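Local coordinates for Nsp15 (Middle East respiratory syndrome-related coronavirus, PDB 5YVD), which is the coronavirus endoribonuclease of the EndoU clan, probably cleaving viral RNA at uridylates, and forms an assembly of six chains, at residues Q193-C197 and S198-P202. Residues are numbered along the deposited sequence; the frame is centred on the assembly and turned at random.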
# COMPACT_ATOMS: atom_id res chain seq x y z
N GLN A 193 -0.06 28.25 27.66
CA GLN A 193 -0.84 29.18 26.82
C GLN A 193 -1.02 28.76 25.37
O GLN A 193 -1.58 29.51 24.59
CB GLN A 193 -0.21 30.57 26.85
CG GLN A 193 -0.21 31.20 28.21
CD GLN A 193 -1.58 31.65 28.62
OE1 GLN A 193 -2.35 32.17 27.82
NE2 GLN A 193 -1.89 31.46 29.89
N SER A 194 -0.52 27.59 25.01
CA SER A 194 -0.78 27.01 23.70
C SER A 194 -0.31 27.88 22.52
O SER A 194 -0.93 27.88 21.46
CB SER A 194 -2.30 26.72 23.57
OG SER A 194 -2.77 25.85 24.60
N ARG A 195 0.77 28.64 22.68
CA ARG A 195 1.30 29.43 21.57
C ARG A 195 2.36 28.63 20.85
O ARG A 195 2.74 27.53 21.30
CB ARG A 195 1.91 30.74 22.09
CG ARG A 195 0.88 31.66 22.70
CD ARG A 195 1.51 32.86 23.38
NE ARG A 195 2.19 32.48 24.62
CZ ARG A 195 2.57 33.33 25.56
NH1 ARG A 195 2.34 34.63 25.42
NH2 ARG A 195 3.19 32.87 26.65
N SER A 196 2.86 29.18 19.76
CA SER A 196 3.92 28.51 19.01
C SER A 196 4.76 29.53 18.27
O SER A 196 4.45 30.71 18.28
CB SER A 196 3.32 27.55 17.99
OG SER A 196 2.89 28.27 16.85
N CYS A 197 5.81 29.05 17.61
CA CYS A 197 6.77 29.95 16.97
C CYS A 197 6.24 30.68 15.76
O CYS A 197 6.84 31.65 15.33
CB CYS A 197 8.06 29.21 16.61
SG CYS A 197 9.13 29.10 18.06
N SER A 198 5.12 30.20 15.21
CA SER A 198 4.48 30.85 14.08
C SER A 198 3.38 31.79 14.56
O SER A 198 3.28 32.92 14.09
CB SER A 198 3.92 29.80 13.11
OG SER A 198 2.72 29.26 13.61
N ASP A 199 2.57 31.34 15.52
CA ASP A 199 1.52 32.17 16.12
C ASP A 199 1.81 32.47 17.61
O ASP A 199 1.46 31.67 18.48
CB ASP A 199 0.16 31.48 15.94
CG ASP A 199 -0.92 32.12 16.79
OD1 ASP A 199 -1.29 33.28 16.54
OD2 ASP A 199 -1.40 31.46 17.73
N PHE A 200 2.45 33.62 17.88
CA PHE A 200 2.84 34.00 19.25
C PHE A 200 2.56 35.48 19.52
O PHE A 200 3.11 36.37 18.84
CB PHE A 200 4.33 33.71 19.52
CG PHE A 200 4.73 33.85 20.98
CD1 PHE A 200 4.92 32.73 21.77
CD2 PHE A 200 4.88 35.10 21.57
CE1 PHE A 200 5.25 32.85 23.11
CE2 PHE A 200 5.20 35.22 22.91
CZ PHE A 200 5.37 34.09 23.68
N LEU A 201 1.75 35.76 20.53
CA LEU A 201 1.43 37.13 20.90
C LEU A 201 1.67 37.32 22.37
O LEU A 201 1.21 36.52 23.17
CB LEU A 201 -0.02 37.48 20.56
CG LEU A 201 -0.18 38.32 19.27
CD1 LEU A 201 0.14 37.51 18.00
CD2 LEU A 201 -1.59 38.91 19.21
N PRO A 202 2.38 38.40 22.74
CA PRO A 202 2.67 38.64 24.14
C PRO A 202 1.39 38.92 24.89
O PRO A 202 0.41 39.35 24.30
CB PRO A 202 3.59 39.87 24.12
CG PRO A 202 3.24 40.57 22.87
CD PRO A 202 2.90 39.49 21.88
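Arg195 sets its CG anti to the carbonyl carbon, beside the backbone N, and bends at chi3, while Phe200 swings CG anti to its own N (chi1 -169°); these torsions lay the arginine across one face of the phenyl ring. Arg195 CD stands 3.9 Å from the ring centroid and 17° off the ring normal, which meets the criterion for a CH-pi contact. Beyond it the guanidinium lies nearly flat on the ring, the planes 15° apart, with Phe200 CZ over the guanidinium centre and 3.5 Å from Arg195 CZ. The arginine then uses its edge: NH1 donates to Leu201 O at 3.1 Å, the oxygen being in the guanidinium plane although the N-H comes from above the carbonyl plane.

Ser196 N donates to Asp199 O (3.1 Å), from residue i to i+3, across a tight turn with Cys197 and Ser198 at its corner; it runs opposite to the usual beta-turn bond. Ser196 OG faces into that turn and receives weak bonds from the amides of Ser198 and Asp199, both at 3.4 Å, a weakly bonded ST motif.

Tyr252 stacks on Phe200, and Leu248 of helix 248-255 touches both Arg195 and Phe200. Salt bridges from Arg195 NH2 to Asp293 and from NH1 to Glu207 bind this connection before helix 205-212 to other parts of the endoribonuclease region. A buried arginine thus has its charge probably balanced by two carboxylates, while the ring and Leu201 O help fix its guanidinium's orientation.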